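Long-range contact in TruD (Uncultured prochloron, PDB 4BS9), which probably uses ATP to cyclise side chains of a precursor peptide onto its backbone, forming heterocycles in the biosynthesis of trunkamide-like cyanobactins: residues L556-N568 with M744-V758. Sequence-based numbering, arbitrary orientation.
Sequences LVERDSVCLWWYN and MRFWSRFGSGRLYDV
D560, on the long helix 545-568, takes hydrogen bonds from R754 and from the backbone of R745. With its CG anti to the backbone N (chi1 173°), the carboxylate faces R754. The guanidinium edge of R754 meets both oxygens in a salt bridge, NE bonding OD1 on its syn side and NH2 bonding OD2. The two planes are turned 34° against each other. R745 N bonds D560 OD1 at 3.0 Å, on the anti lone pair. R754 NH1 also pairs with D607. The R745 side chain turns back within its own segment, and its NH1 and NH2 both hold G751 O.

At the far end of the helix segment, F750 points its ring edge at a face of Y567, with planes at 89° and centroids 5.0 Å apart. W566 CD1 lies over the other face. Y567 OH receives a weak bond from S748 N. L755 is a knob among C563, L564, Y567 and N568. N568 ND2 gives a nearly straight bond (176°) to L755 O, 2.9 Å away, and also bonds L564 O.

Toward the other end, the extended R559 chain lays CD over the six-membered ring of W747, 4.3 Å from its centroid. C563 SG lies obliquely to the five-membered ring, a sulfur-aromatic contact.

The contact joins helix 545-568, in the YcaO cyclodehydratase region, to the loop leading into helix 754-761. The R754 guanidinium and R745 N-H probably favour the charged form of the buried D560 carboxylate, tying loop and helix start to one side chain.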
ATOM      1  N   LEU A 556     -32.552 -15.207   0.787  1.00 62.75           N
ATOM      2  CA  LEU A 556     -33.693 -15.894   0.174  1.00 62.95           C
ATOM      3  C   LEU A 556     -35.019 -15.187   0.434  1.00 65.65           C
ATOM      4  O   LEU A 556     -35.808 -15.033  -0.497  1.00 66.72           O
ATOM      5  CB  LEU A 556     -33.796 -17.363   0.591  1.00 62.46           C
ATOM      6  CG  LEU A 556     -32.778 -18.322  -0.037  1.00 62.83           C
ATOM      7  CD1 LEU A 556     -32.960 -19.719   0.548  1.00 62.86           C
ATOM      8  CD2 LEU A 556     -32.870 -18.363  -1.560  1.00 62.06           C
ATOM      9  N   VAL A 557     -35.262 -14.758   1.679  1.00 68.34           N
ATOM     10  CA  VAL A 557     -36.568 -14.189   2.055  1.00 71.00           C
ATOM     11  C   VAL A 557     -36.720 -12.788   1.510  1.00 72.34           C
ATOM     12  O   VAL A 557     -37.837 -12.373   1.192  1.00 71.27           O
ATOM     13  CB  VAL A 557     -36.857 -14.180   3.587  1.00 74.74           C
ATOM     14  CG1 VAL A 557     -36.850 -15.589   4.159  1.00 76.21           C
ATOM     15  CG2 VAL A 557     -35.878 -13.303   4.349  1.00 77.29           C
ATOM     16  N   GLU A 558     -35.598 -12.067   1.410  1.00 74.17           N
ATOM     17  CA  GLU A 558     -35.554 -10.788   0.693  1.00 75.94           C
ATOM     18  C   GLU A 558     -36.056 -10.915  -0.751  1.00 73.12           C
ATOM     19  O   GLU A 558     -36.825 -10.091  -1.205  1.00 76.58           O
ATOM     20  CB  GLU A 558     -34.140 -10.213   0.673  1.00 78.98           C
ATOM     21  CG  GLU A 558     -34.062  -8.783   0.155  1.00 83.09           C
ATOM     22  CD  GLU A 558     -32.683  -8.408  -0.366  1.00 91.24           C
ATOM     23  OE1 GLU A 558     -32.399  -8.644  -1.569  1.00 96.56           O
ATOM     24  OE2 GLU A 558     -31.878  -7.877   0.429  1.00 99.43           O
ATOM     25  N   ARG A 559     -35.634 -11.943  -1.469  1.00 71.25           N
ATOM     26  CA  ARG A 559     -36.012 -12.067  -2.876  1.00 73.01           C
ATOM     27  C   ARG A 559     -37.382 -12.698  -3.055  1.00 70.02           C
ATOM     28  O   ARG A 559     -38.048 -12.428  -4.037  1.00 75.84           O
ATOM     29  CB  ARG A 559     -34.951 -12.835  -3.680  1.00 74.22           C
ATOM     30  CG  ARG A 559     -33.558 -12.239  -3.533  1.00 77.00           C
ATOM     31  CD  ARG A 559     -32.667 -12.583  -4.706  1.00 83.71           C
ATOM     32  NE  ARG A 559     -31.673 -11.540  -4.961  1.00 88.72           N
ATOM     33  CZ  ARG A 559     -30.379 -11.605  -4.663  1.00 88.65           C
ATOM     34  NH1 ARG A 559     -29.850 -12.669  -4.066  1.00 92.73           N
ATOM     35  NH2 ARG A 559     -29.603 -10.578  -4.971  1.00 92.08           N
ATOM     36  N   ASP A 560     -37.805 -13.540  -2.129  1.00 67.60           N
ATOM     37  CA  ASP A 560     -39.141 -14.117  -2.209  1.00 68.52           C
ATOM     38  C   ASP A 560     -40.167 -13.010  -1.911  1.00 70.14           C
ATOM     39  O   ASP A 560     -41.219 -12.931  -2.538  1.00 69.69           O
ATOM     40  CB  ASP A 560     -39.253 -15.284  -1.229  1.00 69.70           C
ATOM     41  CG  ASP A 560     -40.659 -15.834  -1.113  1.00 72.76           C
ATOM     42  OD1 ASP A 560     -41.042 -16.711  -1.913  1.00 75.40           O
ATOM     43  OD2 ASP A 560     -41.380 -15.416  -0.180  1.00 73.88           O
ATOM     44  N   SER A 561     -39.838 -12.142  -0.962  1.00 70.52           N
ATOM     45  CA  SER A 561     -40.707 -11.036  -0.595  1.00 69.83           C
ATOM     46  C   SER A 561     -40.825  -9.986  -1.706  1.00 70.40           C
ATOM     47  O   SER A 561     -41.928  -9.521  -2.019  1.00 73.94           O
ATOM     48  CB  SER A 561     -40.200 -10.374   0.685  1.00 71.12           C
ATOM     49  OG  SER A 561     -40.359 -11.230   1.797  1.00 72.93           O
ATOM     50  N   VAL A 562     -39.692  -9.602  -2.291  1.00 67.71           N
ATOM     51  CA  VAL A 562     -39.677  -8.635  -3.392  1.00 63.62           C
ATOM     52  C   VAL A 562     -40.387  -9.201  -4.623  1.00 64.21           C
ATOM     53  O   VAL A 562     -41.009  -8.462  -5.355  1.00 65.87           O
ATOM     54  CB  VAL A 562     -38.238  -8.200  -3.740  1.00 61.56           C
ATOM     55  CG1 VAL A 562     -38.202  -7.407  -5.031  1.00 61.91           C
ATOM     56  CG2 VAL A 562     -37.637  -7.371  -2.609  1.00 60.49           C
ATOM     57  N   CYS A 563     -40.316 -10.510  -4.837  1.00 66.80           N
ATOM     58  CA  CYS A 563     -40.983 -11.134  -5.985  1.00 70.05           C
ATOM     59  C   CYS A 563     -42.491 -11.122  -5.828  1.00 69.93           C
ATOM     60  O   CYS A 563     -43.220 -10.856  -6.786  1.00 70.04           O
ATOM     61  CB  CYS A 563     -40.509 -12.577  -6.199  1.00 72.01           C
ATOM     62  SG  CYS A 563     -38.903 -12.678  -7.020  1.00 80.32           S
ATOM     63  N   LEU A 564     -42.960 -11.429  -4.626  1.00 69.84           N
ATOM     64  CA  LEU A 564     -44.390 -11.460  -4.376  1.00 72.82           C
ATOM     65  C   LEU A 564     -44.986 -10.077  -4.620  1.00 73.44           C
ATOM     66  O   LEU A 564     -46.058  -9.947  -5.221  1.00 73.43           O
ATOM     67  CB  LEU A 564     -44.686 -11.945  -2.950  1.00 74.91           C
ATOM     68  CG  LEU A 564     -44.477 -13.445  -2.697  1.00 75.11           C
ATOM     69  CD1 LEU A 564     -44.421 -13.752  -1.209  1.00 74.63           C
ATOM     70  CD2 LEU A 564     -45.584 -14.256  -3.351  1.00 77.30           C
ATOM     71  N   TRP A 565     -44.254  -9.050  -4.190  1.00 71.96           N
ATOM     72  CA  TRP A 565     -44.718  -7.662  -4.272  1.00 69.23           C
ATOM     73  C   TRP A 565     -44.650  -7.152  -5.690  1.00 65.99           C
ATOM     74  O   TRP A 565     -45.643  -6.688  -6.258  1.00 65.34           O
ATOM     75  CB  TRP A 565     -43.857  -6.787  -3.365  1.00 68.62           C
ATOM     76  CG  TRP A 565     -43.969  -5.348  -3.624  1.00 68.78           C
ATOM     77  CD1 TRP A 565     -45.062  -4.569  -3.428  1.00 70.39           C
ATOM     78  CD2 TRP A 565     -42.938  -4.492  -4.108  1.00 67.08           C
ATOM     79  NE1 TRP A 565     -44.782  -3.270  -3.772  1.00 71.63           N
ATOM     80  CE2 TRP A 565     -43.479  -3.199  -4.196  1.00 69.66           C
ATOM     81  CE3 TRP A 565     -41.609  -4.693  -4.476  1.00 66.66           C
ATOM     82  CZ2 TRP A 565     -42.736  -2.105  -4.648  1.00 71.11           C
ATOM     83  CZ3 TRP A 565     -40.865  -3.606  -4.922  1.00 69.00           C
ATOM     84  CH2 TRP A 565     -41.427  -2.331  -5.003  1.00 70.46           C
ATOM     85  N   TRP A 566     -43.458  -7.255  -6.251  1.00 64.13           N
ATOM     86  CA  TRP A 566     -43.179  -6.695  -7.550  1.00 63.86           C
ATOM     87  C   TRP A 566     -44.108  -7.265  -8.586  1.00 64.40           C
ATOM     88  O   TRP A 566     -44.768  -6.521  -9.293  1.00 65.77           O
ATOM     89  CB  TRP A 566     -41.746  -6.982  -7.938  1.00 63.28           C
ATOM     90  CG  TRP A 566     -41.400  -6.531  -9.294  1.00 65.22           C
ATOM     91  CD1 TRP A 566     -41.444  -7.265 -10.445  1.00 66.10           C
ATOM     92  CD2 TRP A 566     -40.922  -5.245  -9.655  1.00 66.86           C
ATOM     93  NE1 TRP A 566     -41.029  -6.504 -11.506  1.00 67.88           N
ATOM     94  CE2 TRP A 566     -40.706  -5.255 -11.046  1.00 68.43           C
ATOM     95  CE3 TRP A 566     -40.657  -4.077  -8.936  1.00 68.62           C
ATOM     96  CZ2 TRP A 566     -40.252  -4.137 -11.735  1.00 70.74           C
ATOM     97  CZ3 TRP A 566     -40.200  -2.968  -9.620  1.00 69.40           C
ATOM     98  CH2 TRP A 566     -40.003  -3.004 -11.003  1.00 69.93           C
ATOM     99  N   TYR A 567     -44.175  -8.586  -8.648  1.00 65.52           N
ATOM    100  CA  TYR A 567     -44.846  -9.269  -9.750  1.00 69.54           C
ATOM    101  C   TYR A 567     -46.364  -9.232  -9.674  1.00 71.23           C
ATOM    102  O   TYR A 567     -47.049  -9.187 -10.705  1.00 75.13           O
ATOM    103  CB  TYR A 567     -44.370 -10.715  -9.860  1.00 70.06           C
ATOM    104  CG  TYR A 567     -43.021 -10.842 -10.502  1.00 71.28           C
ATOM    105  CD1 TYR A 567     -42.823 -10.400 -11.805  1.00 72.14           C
ATOM    106  CD2 TYR A 567     -41.939 -11.411  -9.823  1.00 72.77           C
ATOM    107  CE1 TYR A 567     -41.590 -10.515 -12.425  1.00 73.71           C
ATOM    108  CE2 TYR A 567     -40.695 -11.528 -10.435  1.00 74.29           C
ATOM    109  CZ  TYR A 567     -40.531 -11.077 -11.742  1.00 74.32           C
ATOM    110  OH  TYR A 567     -39.322 -11.174 -12.380  1.00 72.36           O
ATOM    111  N   ASN A 568     -46.885  -9.271  -8.454  1.00 69.93           N
ATOM    112  CA  ASN A 568     -48.307  -9.099  -8.240  1.00 69.17           C
ATOM    113  C   ASN A 568     -48.668  -7.615  -8.184  1.00 68.62           C
ATOM    114  O   ASN A 568     -49.835  -7.280  -8.072  1.00 68.35           O
ATOM    115  CB  ASN A 568     -48.724  -9.776  -6.938  1.00 69.61           C
ATOM    116  CG  ASN A 568     -48.778 -11.285  -7.046  1.00 71.28           C
ATOM    117  OD1 ASN A 568     -49.654 -11.831  -7.711  1.00 73.54           O
ATOM    118  ND2 ASN A 568     -47.867 -11.974  -6.354  1.00 71.43           N
ATOM    119  N   MET A 744     -39.451 -21.308  -2.399  1.00 73.13           N
ATOM    120  CA  MET A 744     -39.241 -19.871  -2.306  1.00 72.24           C
ATOM    121  C   MET A 744     -38.781 -19.315  -3.627  1.00 66.75           C
ATOM    122  O   MET A 744     -38.000 -19.941  -4.339  1.00 65.24           O
ATOM    123  CB  MET A 744     -38.303 -19.509  -1.158  1.00 76.01           C
ATOM    124  CG  MET A 744     -39.096 -19.378   0.132  1.00 80.67           C
ATOM    125  SD  MET A 744     -38.099 -19.047   1.576  1.00 90.10           S
ATOM    126  CE  MET A 744     -37.757 -17.318   1.313  1.00 86.83           C
ATOM    127  N   ARG A 745     -39.297 -18.126  -3.924  1.00 64.55           N
ATOM    128  CA  ARG A 745     -39.357 -17.575  -5.274  1.00 63.82           C
ATOM    129  C   ARG A 745     -38.205 -16.625  -5.612  1.00 66.18           C
ATOM    130  O   ARG A 745     -37.723 -15.844  -4.772  1.00 62.93           O
ATOM    131  CB  ARG A 745     -40.670 -16.801  -5.479  1.00 61.88           C
ATOM    132  CG  ARG A 745     -41.948 -17.529  -5.088  1.00 59.93           C
ATOM    133  CD  ARG A 745     -42.252 -18.755  -5.924  1.00 58.42           C
ATOM    134  NE  ARG A 745     -42.362 -18.445  -7.342  1.00 57.21           N
ATOM    135  CZ  ARG A 745     -43.007 -19.188  -8.230  1.00 57.91           C
ATOM    136  NH1 ARG A 745     -43.652 -20.290  -7.867  1.00 61.36           N
ATOM    137  NH2 ARG A 745     -43.023 -18.816  -9.496  1.00 57.37           N
ATOM    138  N   PHE A 746     -37.814 -16.682  -6.881  1.00 70.36           N
ATOM    139  CA  PHE A 746     -36.691 -15.933  -7.395  1.00 72.25           C
ATOM    140  C   PHE A 746     -37.179 -15.179  -8.612  1.00 74.28           C
ATOM    141  O   PHE A 746     -38.232 -15.501  -9.168  1.00 72.80           O
ATOM    142  CB  PHE A 746     -35.575 -16.900  -7.758  1.00 73.26           C
ATOM    143  CG  PHE A 746     -34.307 -16.240  -8.213  1.00 78.66           C
ATOM    144  CD1 PHE A 746     -33.711 -15.241  -7.457  1.00 79.05           C
ATOM    145  CD2 PHE A 746     -33.681 -16.650  -9.396  1.00 82.63           C
ATOM    146  CE1 PHE A 746     -32.532 -14.648  -7.879  1.00 82.20           C
ATOM    147  CE2 PHE A 746     -32.506 -16.059  -9.820  1.00 82.67           C
ATOM    148  CZ  PHE A 746     -31.931 -15.058  -9.060  1.00 83.30           C
ATOM    149  N   TRP A 747     -36.413 -14.166  -8.997  1.00 78.03           N
ATOM    150  CA  TRP A 747     -36.742 -13.309 -10.124  1.00 83.27           C
ATOM    151  C   TRP A 747     -37.031 -14.119 -11.384  1.00 80.80           C
ATOM    152  O   TRP A 747     -36.369 -15.115 -11.652  1.00 83.76           O
ATOM    153  CB  TRP A 747     -35.612 -12.281 -10.359  1.00 87.84           C
ATOM    154  CG  TRP A 747     -35.458 -11.290  -9.202  1.00100.46           C
ATOM    155  CD1 TRP A 747     -36.465 -10.776  -8.423  1.00105.48           C
ATOM    156  CD2 TRP A 747     -34.244 -10.701  -8.711  1.00112.97           C
ATOM    157  NE1 TRP A 747     -35.957  -9.916  -7.482  1.00109.24           N
ATOM    158  CE2 TRP A 747     -34.598  -9.847  -7.633  1.00115.41           C
ATOM    159  CE3 TRP A 747     -32.893 -10.803  -9.075  1.00123.80           C
ATOM    160  CZ2 TRP A 747     -33.647  -9.101  -6.917  1.00122.64           C
ATOM    161  CZ3 TRP A 747     -31.942 -10.055  -8.360  1.00128.89           C
ATOM    162  CH2 TRP A 747     -32.331  -9.214  -7.296  1.00127.41           C
ATOM    163  N   SER A 748     -38.073 -13.720 -12.109  1.00 78.57           N
ATOM    164  CA  SER A 748     -38.256 -14.097 -13.513  1.00 76.20           C
ATOM    165  C   SER A 748     -38.851 -15.492 -13.759  1.00 75.11           C
ATOM    166  O   SER A 748     -38.815 -15.990 -14.885  1.00 77.02           O
ATOM    167  CB  SER A 748     -36.910 -13.961 -14.230  1.00 76.53           C
ATOM    168  OG  SER A 748     -37.072 -13.831 -15.619  1.00 82.17           O
ATOM    169  N   ARG A 749     -39.411 -16.115 -12.726  1.00 72.82           N
ATOM    170  CA  ARG A 749     -39.895 -17.496 -12.825  1.00 73.54           C
ATOM    171  C   ARG A 749     -41.319 -17.557 -12.361  1.00 70.29           C
ATOM    172  O   ARG A 749     -41.595 -17.202 -11.216  1.00 67.48           O
ATOM    173  CB  ARG A 749     -39.051 -18.416 -11.950  1.00 74.71           C
ATOM    174  CG  ARG A 749     -37.635 -18.641 -12.450  1.00 76.36           C
ATOM    175  CD  ARG A 749     -36.687 -18.589 -11.266  1.00 80.24           C
ATOM    176  NE  ARG A 749     -35.432 -19.327 -11.433  1.00 81.15           N
ATOM    177  CZ  ARG A 749     -34.429 -18.972 -12.230  1.00 80.15           C
ATOM    178  NH1 ARG A 749     -34.507 -17.900 -13.017  1.00 83.54           N
ATOM    179  NH2 ARG A 749     -33.344 -19.721 -12.255  1.00 82.57           N
ATOM    180  N   PHE A 750     -42.203 -18.040 -13.231  1.00 70.55           N
ATOM    181  CA  PHE A 750     -43.651 -17.888 -13.049  1.00 72.86           C
ATOM    182  C   PHE A 750     -44.435 -19.190 -12.943  1.00 74.88           C
ATOM    183  O   PHE A 750     -45.624 -19.241 -13.296  1.00 77.24           O
ATOM    184  CB  PHE A 750     -44.232 -17.068 -14.200  1.00 74.29           C
ATOM    185  CG  PHE A 750     -43.582 -15.748 -14.361  1.00 73.69           C
ATOM    186  CD1 PHE A 750     -43.682 -14.810 -13.359  1.00 72.98           C
ATOM    187  CD2 PHE A 750     -42.846 -15.454 -15.498  1.00 75.70           C
ATOM    188  CE1 PHE A 750     -43.066 -13.586 -13.485  1.00 74.30           C
ATOM    189  CE2 PHE A 750     -42.228 -14.232 -15.638  1.00 74.92           C
ATOM    190  CZ  PHE A 750     -42.336 -13.298 -14.626  1.00 75.21           C
ATOM    191  N   GLY A 751     -43.788 -20.235 -12.448  1.00 75.12           N
ATOM    192  CA  GLY A 751     -44.470 -21.505 -12.238  1.00 77.44           C
ATOM    193  C   GLY A 751     -45.450 -21.416 -11.090  1.00 76.76           C
ATOM    194  O   GLY A 751     -45.326 -20.545 -10.230  1.00 75.08           O
ATOM    195  N   SER A 752     -46.429 -22.314 -11.082  1.00 79.44           N
ATOM    196  CA  SER A 752     -47.350 -22.428  -9.958  1.00 82.36           C
ATOM    197  C   SER A 752     -46.571 -22.489  -8.655  1.00 82.25           C
ATOM    198  O   SER A 752     -45.473 -23.070  -8.594  1.00 83.08           O
ATOM    199  CB  SER A 752     -48.233 -23.669 -10.095  1.00 85.94           C
ATOM    200  OG  SER A 752     -47.501 -24.766 -10.621  1.00 90.11           O
ATOM    201  N   GLY A 753     -47.131 -21.869  -7.620  1.00 82.65           N
ATOM    202  CA  GLY A 753     -46.510 -21.892  -6.303  1.00 80.83           C
ATOM    203  C   GLY A 753     -46.874 -20.717  -5.431  1.00 79.49           C
ATOM    204  O   GLY A 753     -47.937 -20.100  -5.604  1.00 81.19           O
ATOM    205  N   ARG A 754     -45.975 -20.412  -4.496  1.00 75.53           N
ATOM    206  CA  ARG A 754     -46.153 -19.304  -3.565  1.00 74.38           C
ATOM    207  C   ARG A 754     -46.553 -18.008  -4.275  1.00 72.98           C
ATOM    208  O   ARG A 754     -47.449 -17.295  -3.826  1.00 76.48           O
ATOM    209  CB  ARG A 754     -44.876 -19.086  -2.753  1.00 73.68           C
ATOM    210  CG  ARG A 754     -44.664 -20.131  -1.666  1.00 77.64           C
ATOM    211  CD  ARG A 754     -43.289 -20.003  -1.022  1.00 79.48           C
ATOM    212  NE  ARG A 754     -43.003 -18.629  -0.617  1.00 81.82           N
ATOM    213  CZ  ARG A 754     -43.543 -18.038   0.450  1.00 82.71           C
ATOM    214  NH1 ARG A 754     -44.403 -18.690   1.227  1.00 81.25           N
ATOM    215  NH2 ARG A 754     -43.230 -16.781   0.738  1.00 82.20           N
ATOM    216  N   LEU A 755     -45.899 -17.729  -5.396  1.00 71.19           N
ATOM    217  CA  LEU A 755     -46.066 -16.474  -6.121  1.00 69.78           C
ATOM    218  C   LEU A 755     -47.530 -16.076  -6.337  1.00 70.76           C
ATOM    219  O   LEU A 755     -47.877 -14.899  -6.240  1.00 68.07           O
ATOM    220  CB  LEU A 755     -45.354 -16.568  -7.472  1.00 69.56           C
ATOM    221  CG  LEU A 755     -45.331 -15.284  -8.309  1.00 68.35           C
ATOM    222  CD1 LEU A 755     -44.487 -14.205  -7.650  1.00 66.71           C
ATOM    223  CD2 LEU A 755     -44.820 -15.595  -9.712  1.00 68.69           C
ATOM    224  N   TYR A 756     -48.364 -17.065  -6.642  1.00 72.82           N
ATOM    225  CA  TYR A 756     -49.795 -16.871  -6.822  1.00 74.30           C
ATOM    226  C   TYR A 756     -50.584 -17.093  -5.525  1.00 76.92           C
ATOM    227  O   TYR A 756     -51.537 -16.380  -5.254  1.00 81.39           O
ATOM    228  CB  TYR A 756     -50.313 -17.840  -7.883  1.00 75.45           C
ATOM    229  CG  TYR A 756     -49.629 -17.723  -9.225  1.00 73.85           C
ATOM    230  CD1 TYR A 756     -50.085 -16.833 -10.178  1.00 72.86           C
ATOM    231  CD2 TYR A 756     -48.532 -18.522  -9.544  1.00 74.16           C
ATOM    232  CE1 TYR A 756     -49.469 -16.731 -11.414  1.00 73.66           C
ATOM    233  CE2 TYR A 756     -47.910 -18.424 -10.781  1.00 72.89           C
ATOM    234  CZ  TYR A 756     -48.383 -17.527 -11.704  1.00 72.32           C
ATOM    235  OH  TYR A 756     -47.766 -17.418 -12.911  1.00 71.03           O
ATOM    236  N   ASP A 757     -50.187 -18.075  -4.723  1.00 78.78           N
ATOM    237  CA  ASP A 757     -50.988 -18.501  -3.576  1.00 80.65           C
ATOM    238  C   ASP A 757     -50.852 -17.620  -2.334  1.00 80.28           C
ATOM    239  O   ASP A 757     -51.837 -17.411  -1.609  1.00 79.52           O
ATOM    240  CB  ASP A 757     -50.653 -19.951  -3.244  1.00 83.13           C
ATOM    241  CG  ASP A 757     -50.931 -20.888  -4.414  1.00 86.00           C
ATOM    242  OD1 ASP A 757     -51.475 -20.413  -5.442  1.00 87.18           O
ATOM    243  OD2 ASP A 757     -50.600 -22.093  -4.306  1.00 87.24           O
ATOM    244  N   VAL A 758     -49.650 -17.091  -2.100  1.00 78.13           N
ATOM    245  CA  VAL A 758     -49.393 -16.266  -0.902  1.00 77.69           C
ATOM    246  C   VAL A 758     -50.198 -14.967  -0.849  1.00 75.18           C
ATOM    247  O   VAL A 758     -50.773 -14.651   0.180  1.00 73.95           O
ATOM    248  CB  VAL A 758     -47.903 -15.910  -0.709  1.00 74.84           C
ATOM    249  CG1 VAL A 758     -47.718 -15.078   0.552  1.00 74.90           C
ATOM    250  CG2 VAL A 758     -47.064 -17.163  -0.598  1.00 74.51           C
TER